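Local coordinates for minor capsid protein VP1 (Human bocavirus 3, PDB 5US7) that self-assembles into the sixty-subunit T=1 icosahedral capsid of the virus and, in its longer VP1 form, carries a phospholipase A2-like region, at residues E506-Y511 with A518-T523; S87-S92 with E199-E204; Q381-G386 with N392-V397. All coordinates share one frame; numbering follows the deposited sequence.

Contact 1. Residues E506-Y511 with A518-T523; sequences EINPTY and AYIQPT
Tyr-511 meets both Tyr-519 and Pro-522 where the chain folds back on itself in the long C-terminal tail that follows strand 466-482, the last strand of the parvovirus jelly-roll core. The two tyrosine side chains run obliquely past each other: the hydroxyl end of Tyr-519 arrives at the edge of the Tyr-511 ring, near its plane, with CZ of Tyr-519 3.9 Å from CD1 of Tyr-511. Tyr-519 reaches this place because its CG is anti to the backbone N (chi1 -177°), which carries the hydroxyl end to the CD1 edge of Tyr-511. Its OH is hydrogen-bonded to Trp-488 NE1 of a neighbouring subunit, so the tyrosine pair also belongs to a subunit interface. Pro-522 crosses Tyr-511 at about a right angle, its CD lying 4.0 Å from Tyr-511 CE1 and its CG 3.8 Å from Tyr-511 OH. Ile-520 points its CB toward segment 506-511, and its CD1 ends near the Pro-509 carbonyl and the Asn-508 side-chain amide. Thr-510 divides its two branches: OG1 is hydrogen-bonded to the Gly-500 backbone N, whereas the methyl CG2 rests 3.6 Å from CA of Pro-522.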
loop_
_atom_site.group_PDB
_atom_site.type_symbol
_atom_site.label_atom_id
_atom_site.label_comp_id
_atom_site.label_asym_id
_atom_site.label_seq_id
_atom_site.Cartn_x
_atom_site.Cartn_y
_atom_site.Cartn_z
ATOM N N GLU A 506 -48.922 -111.194 25.322
ATOM C CA GLU A 506 -49.224 -110.285 24.221
ATOM C C GLU A 506 -49.062 -108.834 24.649
ATOM O O GLU A 506 -48.242 -108.100 24.090
ATOM C CB GLU A 506 -50.633 -110.546 23.697
ATOM C CG GLU A 506 -50.798 -111.929 23.108
ATOM C CD GLU A 506 -49.775 -112.226 22.030
ATOM O OE1 GLU A 506 -49.486 -111.332 21.207
ATOM O OE2 GLU A 506 -49.245 -113.355 22.017
ATOM N N ILE A 507 -49.837 -108.407 25.644
ATOM C CA ILE A 507 -49.633 -107.164 26.389
ATOM C C ILE A 507 -49.406 -105.975 25.447
ATOM O O ILE A 507 -50.326 -105.570 24.734
ATOM C CB ILE A 507 -48.536 -107.336 27.474
ATOM C CG1 ILE A 507 -48.553 -106.162 28.454
ATOM C CG2 ILE A 507 -47.122 -107.630 26.930
ATOM C CD1 ILE A 507 -49.812 -106.093 29.265
ATOM N N ASN A 508 -48.210 -105.390 25.452
ATOM C CA ASN A 508 -47.927 -104.071 24.904
ATOM C C ASN A 508 -47.628 -104.094 23.399
ATOM O O ASN A 508 -47.324 -105.142 22.830
ATOM C CB ASN A 508 -46.779 -103.460 25.697
ATOM C CG ASN A 508 -45.555 -104.314 25.689
ATOM O OD1 ASN A 508 -45.581 -105.459 25.246
ATOM N ND2 ASN A 508 -44.470 -103.776 26.219
ATOM N N PRO A 509 -47.696 -102.911 22.726
ATOM C CA PRO A 509 -47.808 -102.874 21.261
ATOM C C PRO A 509 -46.519 -103.017 20.474
ATOM O O PRO A 509 -45.468 -103.368 21.006
ATOM C CB PRO A 509 -48.420 -101.497 21.007
ATOM C CG PRO A 509 -47.909 -100.686 22.082
ATOM C CD PRO A 509 -47.858 -101.559 23.288
ATOM N N THR A 510 -46.625 -102.718 19.177
ATOM C CA THR A 510 -45.638 -103.146 18.193
ATOM C C THR A 510 -44.257 -102.571 18.460
ATOM O O THR A 510 -43.290 -103.311 18.605
ATOM C CB THR A 510 -46.103 -102.767 16.791
ATOM O OG1 THR A 510 -47.280 -103.516 16.464
ATOM C CG2 THR A 510 -45.026 -103.059 15.786
ATOM N N TYR A 511 -44.123 -101.261 18.494
ATOM C CA TYR A 511 -42.782 -100.700 18.578
ATOM C C TYR A 511 -42.298 -100.486 20.000
ATOM O O TYR A 511 -41.288 -99.810 20.190
ATOM C CB TYR A 511 -42.684 -99.399 17.793
ATOM C CG TYR A 511 -42.669 -99.607 16.303
ATOM C CD1 TYR A 511 -41.493 -99.903 15.645
ATOM C CD2 TYR A 511 -43.823 -99.503 15.554
ATOM C CE1 TYR A 511 -41.464 -100.094 14.299
ATOM C CE2 TYR A 511 -43.802 -99.691 14.200
ATOM C CZ TYR A 511 -42.618 -99.986 13.578
ATOM O OH TYR A 511 -42.587 -100.175 12.222
ATOM N N ALA A 518 -36.684 -105.952 25.541
ATOM C CA ALA A 518 -36.729 -106.394 24.125
ATOM C C ALA A 518 -37.230 -105.207 23.355
ATOM O O ALA A 518 -37.583 -104.187 23.932
ATOM C CB ALA A 518 -37.607 -107.593 23.826
ATOM N N TYR A 519 -37.272 -105.346 22.041
ATOM C CA TYR A 519 -37.919 -104.369 21.182
ATOM C C TYR A 519 -38.863 -105.153 20.295
ATOM O O TYR A 519 -38.421 -105.975 19.489
ATOM C CB TYR A 519 -36.893 -103.597 20.372
ATOM C CG TYR A 519 -37.453 -102.513 19.507
ATOM C CD1 TYR A 519 -37.881 -101.323 20.058
ATOM C CD2 TYR A 519 -37.498 -102.652 18.141
ATOM C CE1 TYR A 519 -38.362 -100.320 19.275
ATOM C CE2 TYR A 519 -37.979 -101.654 17.351
ATOM C CZ TYR A 519 -38.408 -100.489 17.923
ATOM O OH TYR A 519 -38.889 -99.482 17.134
ATOM N N ILE A 520 -40.160 -104.923 20.465
ATOM C CA ILE A 520 -41.152 -105.716 19.759
ATOM C C ILE A 520 -41.097 -105.362 18.281
ATOM O O ILE A 520 -41.059 -104.185 17.908
ATOM C CB ILE A 520 -42.535 -105.477 20.373
ATOM C CG1 ILE A 520 -42.511 -105.875 21.839
ATOM C CG2 ILE A 520 -43.595 -106.266 19.638
ATOM C CD1 ILE A 520 -43.666 -105.364 22.613
ATOM N N GLN A 521 -41.008 -106.338 17.470
ATOM C CA GLN A 521 -40.793 -105.980 16.080
ATOM C C GLN A 521 -42.112 -105.870 15.328
ATOM O O GLN A 521 -43.094 -106.522 15.690
ATOM C CB GLN A 521 -39.911 -107.017 15.401
ATOM C CG GLN A 521 -38.516 -107.087 15.960
ATOM C CD GLN A 521 -37.776 -105.782 15.844
ATOM O OE1 GLN A 521 -37.921 -105.056 14.867
ATOM N NE2 GLN A 521 -36.962 -105.481 16.837
ATOM N N PRO A 522 -42.159 -105.051 14.281
ATOM C CA PRO A 522 -43.312 -105.086 13.376
ATOM C C PRO A 522 -43.400 -106.435 12.687
ATOM O O PRO A 522 -42.417 -106.927 12.133
ATOM C CB PRO A 522 -43.017 -103.959 12.386
ATOM C CG PRO A 522 -41.551 -103.802 12.439
ATOM C CD PRO A 522 -41.167 -104.057 13.855
ATOM N N THR A 523 -44.584 -107.039 12.729
ATOM C CA THR A 523 -44.713 -108.399 12.223
ATOM C C THR A 523 -44.841 -108.439 10.709
ATOM O O THR A 523 -44.246 -109.303 10.059
ATOM C CB THR A 523 -45.909 -109.093 12.863
ATOM O OG1 THR A 523 -47.101 -108.356 12.571
ATOM C CG2 THR A 523 -45.725 -109.177 14.360
#

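Contact 2. Residues S87-S92 with E199-E204; sequences SQRCVS and ELAEME
The guanidinium of Arg-89 meets the Ala-201 backbone carbonyl at its edge, with NH2 2.8 Å from Ala-201 O. The oxygen sits near the guanidinium plane, almost on the extension of the CZ-NH2 bond and therefore between the two N-H directions, an angle too poor for a hydrogen bond. NH2 lies nearly straight ahead of the C=O bond. A second carbonyl, that of Glu-202, is oblique to the group and farther off, its O 4.1 Å from Arg-89 NH2. The arginine reaches across with CG between its own backbone N and carbonyl carbon (chi1 70°) and a bend at chi3. The positive charge is probably favoured by the carbonyl oxygen in front of it, even without a well-aimed N-H. The other flat groups are the carboxylates of Glu-199 and Glu-202, which lie side by side within segment 199-204. Ser-87 points its CB toward that segment, but its OG stays 4.2 Å from Glu-199 OE2, a loose approach. Behind the contact, Ala-201 leans on Ala-214 of helix 210-215, while the Arg-89 backbone is hydrogen-bonded to Ser-77. Arg-89 also packs on Ile-507 of a neighbouring subunit. Such sparse touching, through one long side chain and a backbone carbonyl, joins two irregular loops, one between strands 54-65 and 96-98, the other between strand 185-190 and helix 210-215; long loops of this kind linking the strands of a jelly-roll core are typical of parvovirus capsid proteins.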
loop_
_atom_site.group_PDB
_atom_site.type_symbol
_atom_site.label_atom_id
_atom_site.label_comp_id
_atom_site.label_asym_id
_atom_site.label_seq_id
_atom_site.Cartn_x
_atom_site.Cartn_y
_atom_site.Cartn_z
ATOM N N SER A 87 -18.028 -120.350 -4.519
ATOM C CA SER A 87 -16.782 -120.658 -3.832
ATOM C C SER A 87 -16.064 -119.464 -3.209
ATOM O O SER A 87 -14.919 -119.636 -2.782
ATOM C CB SER A 87 -15.839 -121.381 -4.792
ATOM O OG SER A 87 -16.381 -122.624 -5.195
ATOM N N GLN A 88 -16.680 -118.279 -3.132
ATOM C CA GLN A 88 -15.929 -117.028 -2.987
ATOM C C GLN A 88 -14.821 -117.117 -1.949
ATOM O O GLN A 88 -15.023 -117.616 -0.841
ATOM C CB GLN A 88 -16.861 -115.878 -2.596
ATOM C CG GLN A 88 -17.743 -115.341 -3.686
ATOM C CD GLN A 88 -19.034 -116.084 -3.807
ATOM O OE1 GLN A 88 -19.269 -117.066 -3.109
ATOM N NE2 GLN A 88 -19.901 -115.604 -4.680
ATOM N N ARG A 89 -13.635 -116.645 -2.339
ATOM C CA ARG A 89 -12.461 -116.725 -1.479
ATOM C C ARG A 89 -12.393 -115.581 -0.474
ATOM O O ARG A 89 -11.929 -115.772 0.654
ATOM C CB ARG A 89 -11.196 -116.774 -2.332
ATOM C CG ARG A 89 -10.854 -115.504 -3.061
ATOM C CD ARG A 89 -9.519 -115.673 -3.738
ATOM N NE ARG A 89 -9.588 -116.712 -4.758
ATOM C CZ ARG A 89 -8.531 -117.326 -5.275
ATOM N NH1 ARG A 89 -7.315 -117.009 -4.863
ATOM N NH2 ARG A 89 -8.694 -118.257 -6.200
ATOM N N CYS A 90 -12.841 -114.398 -0.869
ATOM C CA CYS A 90 -12.839 -113.186 -0.042
ATOM C C CYS A 90 -11.420 -112.878 0.448
ATOM O O CYS A 90 -10.440 -113.269 -0.194
ATOM C CB CYS A 90 -13.853 -113.379 1.064
ATOM S SG CYS A 90 -14.038 -112.000 2.196
ATOM N N VAL A 91 -11.321 -112.288 1.640
ATOM C CA VAL A 91 -10.113 -111.794 2.307
ATOM C C VAL A 91 -10.597 -111.322 3.665
ATOM O O VAL A 91 -11.789 -111.082 3.858
ATOM C CB VAL A 91 -9.401 -110.609 1.618
ATOM C CG1 VAL A 91 -8.821 -110.921 0.257
ATOM C CG2 VAL A 91 -10.314 -109.434 1.558
ATOM N N SER A 92 -9.692 -111.141 4.605
ATOM C CA SER A 92 -10.066 -110.598 5.893
ATOM C C SER A 92 -9.150 -109.441 6.228
ATOM O O SER A 92 -8.013 -109.376 5.767
ATOM C CB SER A 92 -9.997 -111.639 6.985
ATOM O OG SER A 92 -10.996 -112.614 6.806
ATOM N N GLU A 199 -13.932 -119.746 -8.575
ATOM C CA GLU A 199 -13.921 -120.282 -9.922
ATOM C C GLU A 199 -13.300 -119.236 -10.829
ATOM O O GLU A 199 -13.242 -118.062 -10.476
ATOM C CB GLU A 199 -15.343 -120.600 -10.370
ATOM C CG GLU A 199 -15.972 -121.744 -9.624
ATOM C CD GLU A 199 -15.286 -123.039 -9.942
ATOM O OE1 GLU A 199 -14.988 -123.231 -11.130
ATOM O OE2 GLU A 199 -15.030 -123.849 -9.024
ATOM N N LEU A 200 -12.804 -119.657 -11.994
ATOM C CA LEU A 200 -12.074 -118.691 -12.809
ATOM C C LEU A 200 -10.872 -118.187 -12.026
ATOM O O LEU A 200 -10.959 -117.124 -11.407
ATOM C CB LEU A 200 -12.942 -117.500 -13.231
ATOM C CG LEU A 200 -13.895 -117.514 -14.418
ATOM C CD1 LEU A 200 -15.057 -118.434 -14.167
ATOM C CD2 LEU A 200 -14.387 -116.103 -14.654
ATOM N N ALA A 201 -9.756 -118.923 -12.072
ATOM C CA ALA A 201 -8.671 -118.951 -11.090
ATOM C C ALA A 201 -8.972 -119.824 -9.886
ATOM O O ALA A 201 -8.717 -119.425 -8.747
ATOM C CB ALA A 201 -8.321 -117.550 -10.594
ATOM N N GLU A 202 -9.522 -121.010 -10.132
ATOM C CA GLU A 202 -9.583 -122.039 -9.106
ATOM C C GLU A 202 -8.186 -122.251 -8.491
ATOM O O GLU A 202 -8.062 -122.134 -7.275
ATOM C CB GLU A 202 -10.148 -123.351 -9.666
ATOM C CG GLU A 202 -11.583 -123.335 -10.115
ATOM C CD GLU A 202 -11.921 -124.603 -10.863
ATOM O OE1 GLU A 202 -10.980 -125.291 -11.302
ATOM O OE2 GLU A 202 -13.108 -124.944 -10.979
ATOM N N MET A 203 -7.131 -122.559 -9.261
ATOM C CA MET A 203 -7.157 -123.006 -10.655
ATOM C C MET A 203 -6.859 -124.498 -10.629
ATOM O O MET A 203 -6.112 -124.962 -9.768
ATOM C CB MET A 203 -6.140 -122.264 -11.517
ATOM C CG MET A 203 -4.707 -122.648 -11.235
ATOM S SD MET A 203 -3.532 -121.519 -11.979
ATOM C CE MET A 203 -3.444 -120.282 -10.696
ATOM N N GLU A 204 -7.444 -125.261 -11.544
ATOM C CA GLU A 204 -7.307 -126.710 -11.530
ATOM C C GLU A 204 -6.651 -127.197 -12.811
ATOM O O GLU A 204 -7.128 -126.899 -13.912
ATOM C CB GLU A 204 -8.660 -127.394 -11.332
ATOM C CG GLU A 204 -8.562 -128.911 -11.293
ATOM C CD GLU A 204 -7.725 -129.428 -10.133
ATOM O OE1 GLU A 204 -7.453 -128.662 -9.184
ATOM O OE2 GLU A 204 -7.322 -130.608 -10.179
#

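Contact 3. Residues Q381-G386 with N392-V397; sequences QTLYRG and NLCSDV
Arg-385 and Asn-392 form a single antiparallel bridge, a hydrogen-bonded pair closing a short loop of the capsid protein. Its one hydrogen bond runs from Asn-392 N to Arg-385 O, 3.1 Å long and nearly straight at 172°. Beside it a weaker polar contact brings Tyr-384 CA to 3.1 Å from Asn-392 O, a CA-H...O approach. The aromatic contact is a CH-pi one: CD1 of Leu-393 stands over a face of the Tyr-384 ring, 4.0 Å from its centroid and displaced toward the rim. This ring also makes a cation-pi contact with Arg-331 of a neighbouring subunit, and Gln-381 and Thr-382 pair antiparallel with a strand of that chain. The extended Arg-385 side chain reaches over segment 392-397, with NH1 at the edge of its guanidinium 3.8 Å from Cys-394 CA. Apolar packing gathers round Leu-383, which points toward the other segment: its CB lies 3.7 Å from Cys-394 CB, and its branch CD2 reaches 3.5 Å from Val-397 CG2.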
loop_
_atom_site.group_PDB
_atom_site.type_symbol
_atom_site.label_atom_id
_atom_site.label_comp_id
_atom_site.label_asym_id
_atom_site.label_seq_id
_atom_site.Cartn_x
_atom_site.Cartn_y
_atom_site.Cartn_z
ATOM N N GLN A 381 -47.825 -103.749 -12.121
ATOM C CA GLN A 381 -48.256 -103.625 -13.505
ATOM C C GLN A 381 -48.380 -104.993 -14.173
ATOM O O GLN A 381 -48.132 -106.031 -13.564
ATOM C CB GLN A 381 -47.293 -102.720 -14.261
ATOM C CG GLN A 381 -47.365 -101.279 -13.838
ATOM C CD GLN A 381 -46.275 -100.438 -14.437
ATOM O OE1 GLN A 381 -45.213 -100.940 -14.782
ATOM N NE2 GLN A 381 -46.525 -99.146 -14.562
ATOM N N THR A 382 -48.813 -105.001 -15.431
ATOM C CA THR A 382 -48.935 -106.243 -16.186
ATOM C C THR A 382 -48.990 -105.911 -17.673
ATOM O O THR A 382 -49.202 -104.761 -18.056
ATOM C CB THR A 382 -50.157 -107.042 -15.742
ATOM O OG1 THR A 382 -50.061 -108.365 -16.269
ATOM C CG2 THR A 382 -51.421 -106.401 -16.255
ATOM N N LEU A 383 -48.786 -106.928 -18.517
ATOM C CA LEU A 383 -48.700 -106.694 -19.958
ATOM C C LEU A 383 -49.745 -107.457 -20.763
ATOM O O LEU A 383 -50.496 -106.825 -21.506
ATOM C CB LEU A 383 -47.297 -107.001 -20.480
ATOM C CG LEU A 383 -47.055 -106.426 -21.881
ATOM C CD1 LEU A 383 -47.802 -105.118 -22.076
ATOM C CD2 LEU A 383 -45.594 -106.182 -22.126
ATOM N N TYR A 384 -49.767 -108.789 -20.733
ATOM C CA TYR A 384 -50.828 -109.528 -21.424
ATOM C C TYR A 384 -50.954 -109.253 -22.917
ATOM O O TYR A 384 -51.844 -108.508 -23.329
ATOM C CB TYR A 384 -52.192 -109.272 -20.782
ATOM C CG TYR A 384 -52.377 -109.974 -19.474
ATOM C CD1 TYR A 384 -52.773 -111.297 -19.437
ATOM C CD2 TYR A 384 -52.171 -109.319 -18.280
ATOM C CE1 TYR A 384 -52.943 -111.952 -18.249
ATOM C CE2 TYR A 384 -52.344 -109.965 -17.085
ATOM C CZ TYR A 384 -52.723 -111.282 -17.073
ATOM O OH TYR A 384 -52.901 -111.927 -15.874
ATOM N N ARG A 385 -50.071 -109.809 -23.738
ATOM C CA ARG A 385 -50.227 -109.652 -25.176
ATOM C C ARG A 385 -51.481 -110.364 -25.672
ATOM O O ARG A 385 -51.998 -111.285 -25.038
ATOM C CB ARG A 385 -49.001 -110.170 -25.922
ATOM C CG ARG A 385 -48.770 -111.648 -25.829
ATOM C CD ARG A 385 -47.496 -112.003 -26.564
ATOM N NE ARG A 385 -47.226 -113.435 -26.536
ATOM C CZ ARG A 385 -46.612 -114.059 -25.537
ATOM N NH1 ARG A 385 -46.199 -113.374 -24.480
ATOM N NH2 ARG A 385 -46.407 -115.366 -25.596
ATOM N N GLY A 386 -51.955 -109.928 -26.839
ATOM C CA GLY A 386 -53.320 -110.232 -27.239
ATOM C C GLY A 386 -53.537 -111.680 -27.629
ATOM O O GLY A 386 -54.469 -112.328 -27.151
ATOM N N ASN A 392 -52.777 -113.624 -23.121
ATOM C CA ASN A 392 -51.730 -114.386 -22.468
ATOM C C ASN A 392 -50.752 -113.411 -21.845
ATOM O O ASN A 392 -50.362 -112.427 -22.474
ATOM C CB ASN A 392 -51.014 -115.306 -23.454
ATOM C CG ASN A 392 -51.947 -116.316 -24.078
ATOM O OD1 ASN A 392 -51.954 -116.503 -25.293
ATOM N ND2 ASN A 392 -52.757 -116.964 -23.249
ATOM N N LEU A 393 -50.368 -113.684 -20.604
ATOM C CA LEU A 393 -49.456 -112.802 -19.896
ATOM C C LEU A 393 -48.090 -112.784 -20.566
ATOM O O LEU A 393 -47.565 -113.822 -20.974
ATOM C CB LEU A 393 -49.318 -113.245 -18.444
ATOM C CG LEU A 393 -48.297 -112.470 -17.616
ATOM C CD1 LEU A 393 -48.677 -111.009 -17.536
ATOM C CD2 LEU A 393 -48.182 -113.067 -16.232
ATOM N N CYS A 394 -47.516 -111.591 -20.681
ATOM C CA CYS A 394 -46.163 -111.427 -21.192
ATOM C C CYS A 394 -45.215 -111.440 -20.001
ATOM O O CYS A 394 -45.215 -110.514 -19.186
ATOM C CB CYS A 394 -46.039 -110.135 -21.992
ATOM S SG CYS A 394 -44.410 -109.859 -22.712
ATOM N N SER A 395 -44.402 -112.493 -19.904
ATOM C CA SER A 395 -43.608 -112.722 -18.705
ATOM C C SER A 395 -42.404 -111.792 -18.638
ATOM O O SER A 395 -42.137 -111.188 -17.596
ATOM C CB SER A 395 -43.159 -114.181 -18.654
ATOM O OG SER A 395 -44.272 -115.048 -18.551
ATOM N N ASP A 396 -41.665 -111.670 -19.732
ATOM C CA ASP A 396 -40.464 -110.850 -19.775
ATOM C C ASP A 396 -40.781 -109.542 -20.479
ATOM O O ASP A 396 -41.107 -109.537 -21.669
ATOM C CB ASP A 396 -39.331 -111.582 -20.488
ATOM C CG ASP A 396 -38.807 -112.750 -19.690
ATOM O OD1 ASP A 396 -39.072 -112.802 -18.473
ATOM O OD2 ASP A 396 -38.140 -113.626 -20.279
ATOM N N VAL A 397 -40.692 -108.443 -19.744
ATOM C CA VAL A 397 -40.893 -107.108 -20.286
ATOM C C VAL A 397 -39.560 -106.388 -20.197
ATOM O O VAL A 397 -39.122 -106.010 -19.107
ATOM C CB VAL A 397 -41.981 -106.345 -19.525
ATOM C CG1 VAL A 397 -42.115 -104.942 -20.058
ATOM C CG2 VAL A 397 -43.291 -107.082 -19.609
#

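From the N terminus the chain first closes contact 2, bringing the loop after strand 54-65 to the loop after strand 185-190 across more than a hundred residues that include several core strands. Contact 3 follows, closing a short loop between 386 and 392 at a subunit interface. Contact 1 comes last, turning the C-terminal tail back on itself across six intervening residues. The three lie in series, none enclosing or crossing another, with nearest atoms about 23 to 28 Å apart. Within one chain contacts 1 and 2 are remote, yet in the capsid segments 506-511 and 87-92 of different subunits meet.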